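Glutamate--cysteine ligase GshA (Methylobacillus flagellatus KT, PDB 3K1T) probably acts as a ligase of the glutamate–cysteine ligase family, which joins glutamate to cysteine through a gamma-glutamyl bond. Local coordinates at residues R51-N63 with D227-T239. Numbering follows the deposited sequence.
With SO4 (sulfate ion), chain B.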
ATOM      1  N   ARG A  51      -2.173 -23.250  -9.763  1.00 11.48           N
ATOM      2  CA  ARG A  51      -2.925 -24.468  -9.497  1.00 11.21           C
ATOM      3  C   ARG A  51      -2.429 -25.147  -8.224  1.00 10.94           C
ATOM      4  O   ARG A  51      -1.224 -25.350  -8.030  1.00 10.68           O
ATOM      5  CB  ARG A  51      -2.930 -25.430 -10.673  1.00 11.37           C
ATOM      6  CG  ARG A  51      -3.824 -24.935 -11.809  1.00 13.62           C
ATOM      7  CD  ARG A  51      -3.996 -26.014 -12.863  1.00 15.13           C
ATOM      8  NE  ARG A  51      -5.150 -25.731 -13.690  1.00 14.52           N
ATOM      9  CZ  ARG A  51      -5.649 -26.560 -14.591  1.00 14.99           C
ATOM     10  NH1 ARG A  51      -5.058 -27.715 -14.819  1.00 15.54           N
ATOM     11  NH2 ARG A  51      -6.746 -26.208 -15.279  1.00 14.99           N
ATOM     12  N   ASN A  52      -3.396 -25.445  -7.361  1.00 10.85           N
ATOM     13  CA  ASN A  52      -3.168 -26.178  -6.108  1.00 10.89           C
ATOM     14  C   ASN A  52      -3.650 -27.627  -6.328  1.00 10.42           C
ATOM     15  O   ASN A  52      -4.852 -27.899  -6.424  1.00 11.97           O
ATOM     16  CB  ASN A  52      -3.953 -25.482  -5.006  1.00 11.28           C
ATOM     17  CG  ASN A  52      -3.698 -26.080  -3.639  1.00 12.48           C
ATOM     18  OD1 ASN A  52      -3.109 -27.146  -3.531  1.00 11.25           O
ATOM     19  ND2 ASN A  52      -4.176 -25.413  -2.593  1.00 11.14           N
ATOM     20  N   ALA A  53      -2.692 -28.537  -6.426  1.00 10.30           N
ATOM     21  CA  ALA A  53      -2.925 -29.957  -6.670  1.00 10.84           C
ATOM     22  C   ALA A  53      -2.917 -30.740  -5.353  1.00 11.70           C
ATOM     23  O   ALA A  53      -3.063 -31.971  -5.356  1.00 12.21           O
ATOM     24  CB  ALA A  53      -1.814 -30.482  -7.605  1.00 11.16           C
ATOM     25  N   GLY A  54      -2.687 -30.055  -4.229  1.00 11.58           N
ATOM     26  CA  GLY A  54      -2.487 -30.751  -2.938  1.00 11.50           C
ATOM     27  C   GLY A  54      -1.093 -31.341  -2.797  1.00 11.41           C
ATOM     28  O   GLY A  54      -0.474 -31.260  -1.724  1.00 12.19           O
ATOM     29  N   PHE A  55      -0.597 -31.958  -3.873  1.00 11.07           N
ATOM     30  CA  PHE A  55       0.783 -32.455  -3.908  1.00 11.50           C
ATOM     31  C   PHE A  55       1.797 -31.480  -4.552  1.00 12.26           C
ATOM     32  O   PHE A  55       3.017 -31.774  -4.631  1.00 12.54           O
ATOM     33  CB  PHE A  55       0.816 -33.830  -4.591  1.00 11.11           C
ATOM     34  CG  PHE A  55       0.342 -33.837  -6.012  1.00 12.54           C
ATOM     35  CD1 PHE A  55       1.166 -33.360  -7.037  1.00 16.20           C
ATOM     36  CD2 PHE A  55      -0.894 -34.360  -6.340  1.00 13.22           C
ATOM     37  CE1 PHE A  55       0.751 -33.384  -8.354  1.00 19.25           C
ATOM     38  CE2 PHE A  55      -1.320 -34.388  -7.669  1.00 14.68           C
ATOM     39  CZ  PHE A  55      -0.497 -33.919  -8.671  1.00 16.01           C
ATOM     40  N   LYS A  56       1.303 -30.314  -4.962  1.00 12.58           N
ATOM     41  CA  LYS A  56       2.081 -29.324  -5.693  1.00 13.51           C
ATOM     42  C   LYS A  56       1.314 -28.001  -5.682  1.00 12.27           C
ATOM     43  O   LYS A  56       0.090 -28.003  -5.709  1.00 12.48           O
ATOM     44  CB  LYS A  56       2.187 -29.804  -7.187  1.00 14.54           C
ATOM     45  CG  LYS A  56       3.164 -29.124  -7.952  1.00 17.76           C
ATOM     46  CD  LYS A  56       3.547 -29.842  -9.197  1.00 16.93           C
ATOM     47  CE  LYS A  56       4.629 -29.078  -9.889  1.00 15.35           C
ATOM     48  NZ  LYS A  56       5.766 -29.985 -10.224  1.00 13.65           N
ATOM     49  N   LEU A  57       2.026 -26.872  -5.686  1.00 12.25           N
ATOM     50  CA  LEU A  57       1.430 -25.548  -5.827  1.00 11.83           C
ATOM     51  C   LEU A  57       2.311 -24.742  -6.798  1.00 12.44           C
ATOM     52  O   LEU A  57       3.417 -24.382  -6.453  1.00 12.80           O
ATOM     53  CB  LEU A  57       1.301 -24.833  -4.474  1.00 12.05           C
ATOM     54  CG  LEU A  57       0.733 -23.415  -4.535  1.00 11.43           C
ATOM     55  CD1 LEU A  57      -0.731 -23.363  -5.072  1.00 11.08           C
ATOM     56  CD2 LEU A  57       0.874 -22.756  -3.123  1.00 12.09           C
ATOM     57  N   ALA A  58       1.825 -24.516  -8.014  1.00 11.67           N
ATOM     58  CA  ALA A  58       2.675 -24.021  -9.092  1.00 12.03           C
ATOM     59  C   ALA A  58       1.977 -22.971  -9.939  1.00 12.17           C
ATOM     60  O   ALA A  58       0.755 -23.010 -10.138  1.00 12.03           O
ATOM     61  CB  ALA A  58       3.212 -25.219  -9.999  1.00 11.20           C
ATOM     62  N   PRO A  59       2.752 -21.999 -10.418  1.00 12.09           N
ATOM     63  CA  PRO A  59       2.204 -21.068 -11.383  1.00 12.76           C
ATOM     64  C   PRO A  59       2.119 -21.680 -12.773  1.00 13.43           C
ATOM     65  O   PRO A  59       3.032 -22.423 -13.195  1.00 14.16           O
ATOM     66  CB  PRO A  59       3.205 -19.901 -11.346  1.00 12.34           C
ATOM     67  CG  PRO A  59       4.522 -20.582 -11.069  1.00 12.74           C
ATOM     68  CD  PRO A  59       4.197 -21.773 -10.176  1.00 11.77           C
ATOM     69  N   VAL A  60       1.030 -21.378 -13.472  1.00 12.90           N
ATOM     70  CA  VAL A  60       0.792 -21.903 -14.805  1.00 14.02           C
ATOM     71  C   VAL A  60       0.615 -20.844 -15.890  1.00 14.40           C
ATOM     72  O   VAL A  60       0.513 -21.206 -17.077  1.00 15.47           O
ATOM     73  CB  VAL A  60      -0.399 -22.866 -14.842  1.00 14.82           C
ATOM     74  CG1 VAL A  60      -0.126 -24.093 -13.937  1.00 14.71           C
ATOM     75  CG2 VAL A  60      -1.720 -22.127 -14.455  1.00 13.64           C
ATOM     76  N   ASP A  61       0.544 -19.561 -15.508  1.00 13.46           N
ATOM     77  CA  ASP A  61       0.517 -18.449 -16.471  1.00 15.43           C
ATOM     78  C   ASP A  61       0.879 -17.141 -15.759  1.00 14.95           C
ATOM     79  O   ASP A  61       0.435 -16.901 -14.599  1.00 15.52           O
ATOM     80  CB  ASP A  61      -0.889 -18.279 -17.085  1.00 15.21           C
ATOM     81  CG  ASP A  61      -0.969 -17.095 -18.087  1.00 21.20           C
ATOM     82  OD1 ASP A  61      -0.558 -17.356 -19.223  1.00 21.80           O
ATOM     83  OD2 ASP A  61      -1.437 -15.949 -17.732  1.00 23.18           O
ATOM     84  N   THR A  62       1.667 -16.315 -16.426  1.00 14.69           N
ATOM     85  CA  THR A  62       2.008 -14.973 -15.947  1.00 14.73           C
ATOM     86  C   THR A  62       1.566 -13.996 -17.030  1.00 15.60           C
ATOM     87  O   THR A  62       1.928 -14.164 -18.227  1.00 14.14           O
ATOM     88  CB  THR A  62       3.491 -14.822 -15.695  1.00 16.15           C
ATOM     89  OG1 THR A  62       3.892 -15.796 -14.711  1.00 16.31           O
ATOM     90  CG2 THR A  62       3.839 -13.408 -15.141  1.00 14.40           C
ATOM     91  N   ASN A  63       0.765 -13.014 -16.636  1.00 13.47           N
ATOM     92  CA  ASN A  63       0.248 -12.032 -17.581  1.00 13.72           C
ATOM     93  C   ASN A  63       0.707 -10.628 -17.152  1.00 13.68           C
ATOM     94  O   ASN A  63       0.348 -10.144 -16.095  1.00 12.91           O
ATOM     95  CB  ASN A  63      -1.265 -12.169 -17.612  1.00 13.71           C
ATOM     96  CG  ASN A  63      -1.949 -11.268 -18.683  1.00 15.92           C
ATOM     97  OD1 ASN A  63      -1.296 -10.545 -19.442  1.00 13.42           O
ATOM     98  ND2 ASN A  63      -3.277 -11.320 -18.709  1.00 15.04           N
ATOM     99  N   ASP A 227      14.338 -24.704   2.373  1.00 16.97           N
ATOM    100  CA  ASP A 227      14.528 -26.159   2.417  1.00 17.81           C
ATOM    101  C   ASP A 227      13.298 -26.967   1.978  1.00 17.55           C
ATOM    102  O   ASP A 227      12.736 -27.755   2.756  1.00 18.06           O
ATOM    103  CB  ASP A 227      14.996 -26.615   3.809  1.00 18.10           C
ATOM    104  CG  ASP A 227      15.490 -28.071   3.811  1.00 21.85           C
ATOM    105  OD1 ASP A 227      16.007 -28.546   2.780  1.00 23.83           O
ATOM    106  OD2 ASP A 227      15.400 -28.725   4.864  1.00 26.92           O
ATOM    107  N   ILE A 228      12.885 -26.777   0.727  1.00 16.54           N
ATOM    108  CA  ILE A 228      11.744 -27.494   0.146  1.00 16.32           C
ATOM    109  C   ILE A 228      12.197 -28.157  -1.172  1.00 15.92           C
ATOM    110  O   ILE A 228      13.128 -27.665  -1.828  1.00 15.91           O
ATOM    111  CB  ILE A 228      10.555 -26.534  -0.065  1.00 16.74           C
ATOM    112  CG1 ILE A 228       9.226 -27.260  -0.309  1.00 20.06           C
ATOM    113  CG2 ILE A 228      10.801 -25.611  -1.296  1.00 15.98           C
ATOM    114  CD1 ILE A 228       8.492 -27.718   0.921  1.00 22.81           C
ATOM    115  N   ASP A 229      11.568 -29.289  -1.535  1.00 14.27           N
ATOM    116  CA  ASP A 229      11.742 -29.911  -2.850  1.00 14.80           C
ATOM    117  C   ASP A 229      11.278 -28.879  -3.916  1.00 13.59           C
ATOM    118  O   ASP A 229      10.127 -28.505  -3.899  1.00 13.69           O
ATOM    119  CB  ASP A 229      10.862 -31.189  -2.924  1.00 13.73           C
ATOM    120  CG  ASP A 229      10.968 -31.930  -4.250  1.00 14.70           C
ATOM    121  OD1 ASP A 229      11.624 -31.430  -5.180  1.00 14.62           O
ATOM    122  OD2 ASP A 229      10.383 -33.042  -4.380  1.00 13.96           O
ATOM    123  N   PRO A 230      12.164 -28.414  -4.816  1.00 13.96           N
ATOM    124  CA  PRO A 230      11.738 -27.427  -5.815  1.00 13.72           C
ATOM    125  C   PRO A 230      10.589 -27.876  -6.697  1.00 13.73           C
ATOM    126  O   PRO A 230       9.878 -27.023  -7.229  1.00 13.25           O
ATOM    127  CB  PRO A 230      13.004 -27.200  -6.653  1.00 14.84           C
ATOM    128  CG  PRO A 230      13.843 -28.394  -6.415  1.00 15.56           C
ATOM    129  CD  PRO A 230      13.582 -28.784  -5.008  1.00 14.98           C
ATOM    130  N   TRP A 231      10.422 -29.198  -6.861  1.00 13.58           N
ATOM    131  CA  TRP A 231       9.338 -29.759  -7.672  1.00 13.25           C
ATOM    132  C   TRP A 231       7.959 -29.394  -7.116  1.00 13.96           C
ATOM    133  O   TRP A 231       6.999 -29.279  -7.874  1.00 13.23           O
ATOM    134  CB  TRP A 231       9.487 -31.283  -7.849  1.00 13.26           C
ATOM    135  CG  TRP A 231       8.426 -31.874  -8.752  1.00 12.77           C
ATOM    136  CD1 TRP A 231       8.423 -31.855 -10.117  1.00 14.15           C
ATOM    137  CD2 TRP A 231       7.224 -32.545  -8.365  1.00 13.53           C
ATOM    138  NE1 TRP A 231       7.317 -32.476 -10.605  1.00 13.79           N
ATOM    139  CE2 TRP A 231       6.542 -32.900  -9.556  1.00 12.62           C
ATOM    140  CE3 TRP A 231       6.639 -32.861  -7.130  1.00 13.96           C
ATOM    141  CZ2 TRP A 231       5.309 -33.542  -9.555  1.00 10.95           C
ATOM    142  CZ3 TRP A 231       5.405 -33.496  -7.121  1.00 12.46           C
ATOM    143  CH2 TRP A 231       4.760 -33.855  -8.316  1.00 13.28           C
ATOM    144  N   LEU A 232       7.870 -29.121  -5.813  1.00 13.49           N
ATOM    145  CA  LEU A 232       6.579 -28.732  -5.219  1.00 14.32           C
ATOM    146  C   LEU A 232       6.082 -27.360  -5.727  1.00 14.24           C
ATOM    147  O   LEU A 232       4.899 -27.052  -5.583  1.00 15.13           O
ATOM    148  CB  LEU A 232       6.656 -28.751  -3.697  1.00 13.84           C
ATOM    149  CG  LEU A 232       6.925 -30.140  -3.082  1.00 16.75           C
ATOM    150  CD1 LEU A 232       6.896 -30.025  -1.500  1.00 18.97           C
ATOM    151  CD2 LEU A 232       6.030 -31.252  -3.623  1.00 16.44           C
ATOM    152  N   LEU A 233       6.987 -26.565  -6.302  1.00 13.60           N
ATOM    153  CA  LEU A 233       6.693 -25.221  -6.771  1.00 14.40           C
ATOM    154  C   LEU A 233       6.808 -25.068  -8.295  1.00 14.12           C
ATOM    155  O   LEU A 233       6.530 -24.004  -8.823  1.00 13.94           O
ATOM    156  CB  LEU A 233       7.705 -24.255  -6.153  1.00 14.95           C
ATOM    157  CG  LEU A 233       7.721 -24.035  -4.653  1.00 18.33           C
ATOM    158  CD1 LEU A 233       8.969 -23.255  -4.238  1.00 20.14           C
ATOM    159  CD2 LEU A 233       6.432 -23.298  -4.272  1.00 19.25           C
ATOM    160  N   ASN A 234       7.281 -26.091  -9.007  1.00 13.93           N
ATOM    161  CA  ASN A 234       7.750 -25.887 -10.373  1.00 13.49           C
ATOM    162  C   ASN A 234       7.453 -27.080 -11.290  1.00 13.77           C
ATOM    163  O   ASN A 234       7.956 -28.165 -11.054  1.00 15.10           O
ATOM    164  CB  ASN A 234       9.258 -25.612 -10.327  1.00 13.20           C
ATOM    165  CG  ASN A 234       9.810 -25.091 -11.653  1.00 14.22           C
ATOM    166  OD1 ASN A 234       9.056 -24.806 -12.599  1.00 14.35           O
ATOM    167  ND2 ASN A 234      11.115 -24.986 -11.725  1.00 14.34           N
ATOM    168  N   PRO A 235       6.661 -26.873 -12.358  1.00 13.71           N
ATOM    169  CA  PRO A 235       6.467 -28.016 -13.279  1.00 13.91           C
ATOM    170  C   PRO A 235       7.733 -28.302 -14.099  1.00 13.29           C
ATOM    171  O   PRO A 235       8.436 -27.359 -14.503  1.00 13.44           O
ATOM    172  CB  PRO A 235       5.331 -27.536 -14.212  1.00 14.12           C
ATOM    173  CG  PRO A 235       4.750 -26.300 -13.553  1.00 14.39           C
ATOM    174  CD  PRO A 235       5.913 -25.688 -12.802  1.00 13.38           C
ATOM    175  N   TYR A 236       8.007 -29.577 -14.381  1.00 12.39           N
ATOM    176  CA  TYR A 236       9.076 -29.924 -15.317  1.00 12.28           C
ATOM    177  C   TYR A 236       8.688 -29.413 -16.701  1.00 12.58           C
ATOM    178  O   TYR A 236       7.498 -29.278 -17.033  1.00 12.85           O
ATOM    179  CB  TYR A 236       9.249 -31.447 -15.404  1.00 12.77           C
ATOM    180  CG  TYR A 236       9.836 -32.127 -14.186  1.00 11.54           C
ATOM    181  CD1 TYR A 236      11.013 -31.665 -13.602  1.00 14.80           C
ATOM    182  CD2 TYR A 236       9.219 -33.252 -13.635  1.00 11.65           C
ATOM    183  CE1 TYR A 236      11.574 -32.321 -12.503  1.00 16.40           C
ATOM    184  CE2 TYR A 236       9.764 -33.916 -12.576  1.00 12.64           C
ATOM    185  CZ  TYR A 236      10.943 -33.459 -12.006  1.00 14.55           C
ATOM    186  OH  TYR A 236      11.485 -34.121 -10.933  1.00 16.18           O
ATOM    187  N   PHE A 237       9.686 -29.154 -17.528  1.00 13.68           N
ATOM    188  CA  PHE A 237       9.417 -28.859 -18.940  1.00 13.74           C
ATOM    189  C   PHE A 237      10.561 -29.299 -19.868  1.00 13.68           C
ATOM    190  O   PHE A 237      11.678 -29.594 -19.440  1.00 13.12           O
ATOM    191  CB  PHE A 237       9.073 -27.371 -19.144  1.00 14.05           C
ATOM    192  CG  PHE A 237      10.270 -26.463 -19.221  1.00 14.28           C
ATOM    193  CD1 PHE A 237      10.934 -26.069 -18.075  1.00 16.10           C
ATOM    194  CD2 PHE A 237      10.744 -26.017 -20.450  1.00 16.62           C
ATOM    195  CE1 PHE A 237      12.073 -25.259 -18.134  1.00 15.78           C
ATOM    196  CE2 PHE A 237      11.893 -25.203 -20.513  1.00 17.46           C
ATOM    197  CZ  PHE A 237      12.549 -24.834 -19.354  1.00 15.59           C
ATOM    198  N   ASP A 238      10.262 -29.290 -21.147  1.00 13.67           N
ATOM    199  CA  ASP A 238      11.296 -29.525 -22.199  1.00 14.38           C
ATOM    200  C   ASP A 238      10.852 -28.759 -23.454  1.00 14.77           C
ATOM    201  O   ASP A 238       9.723 -28.248 -23.512  1.00 14.80           O
ATOM    202  CB  ASP A 238      11.426 -31.035 -22.431  1.00 13.15           C
ATOM    203  CG  ASP A 238      12.700 -31.435 -23.223  1.00 17.48           C
ATOM    204  OD1 ASP A 238      13.601 -30.591 -23.435  1.00 16.06           O
ATOM    205  OD2 ASP A 238      12.754 -32.618 -23.641  1.00 18.63           O
ATOM    206  N   THR A 239      11.719 -28.688 -24.465  1.00 15.24           N
ATOM    207  CA  THR A 239      11.396 -27.989 -25.686  1.00 16.15           C
ATOM    208  C   THR A 239      11.891 -28.768 -26.902  1.00 17.69           C
ATOM    209  O   THR A 239      12.774 -29.636 -26.805  1.00 16.91           O
ATOM    210  CB  THR A 239      12.089 -26.603 -25.760  1.00 17.11           C
ATOM    211  OG1 THR A 239      13.498 -26.811 -25.765  1.00 16.82           O
ATOM    212  CG2 THR A 239      11.724 -25.696 -24.614  1.00 15.26           C
TER
HETATM  213  S   SO4 B 432      -6.012 -12.069 -16.443  1.00 21.90           S
HETATM  214  O1  SO4 B 432      -7.205 -12.753 -16.002  1.00 27.96           O
HETATM  215  O2  SO4 B 432      -5.654 -11.405 -15.229  1.00 25.53           O
HETATM  216  O3  SO4 B 432      -4.968 -12.987 -16.838  1.00 23.72           O
HETATM  217  O4  SO4 B 432      -6.322 -11.111 -17.528  1.00 22.65           O
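The turn of the beta-hairpin formed by strands 45-52 and 57-63 sends Lys56 across to the 3-10 turn at 230-232, on the connection between helix 210-226 and strand 237-241, and Lys56 meets Trp231 there. Lys56 carries CG anti to the backbone N (chi1 -166°) and stays extended until a bend at the last torsion, which sets NZ over the indole of Trp231. NZ lies 3.1 Å from the centroid of the five-membered ring, a cation-pi contact, while CD makes a CH-pi contact over the six-membered ring. Lys56 NZ also donates to Trp231 O at 2.7 Å, in the carbonyl plane, and to Asn234 O at 3.0 Å, from well above the plane of that second carbonyl. Glu329, on strand 324-329, supplies the countercharge through a salt bridge to NZ and also accepts from Trp231 NE1, tying lysine and indole to one carboxylate.

Beside this site the backbones join directly: Leu57 N donates to Leu232 O at 2.9 Å, almost straight at 174°, and Leu233 CA returns a C-H···O contact to Leu57 O. Apolar contacts extend the seam, with Phe55 CD1 3.8 Å from Trp231 CH2 and Ala58 CB 3.9 Å from Pro235 CD. A methionine in place of Lys56 would probably leave Trp231 O and Asn234 O without this donor and Glu329 without its charged mate. Two carbonyls, a carboxylate and an aromatic face thus surround one buried ammonium group, an environment likely to favour its charged form and to fix the hairpin turn against the 3-10 turn.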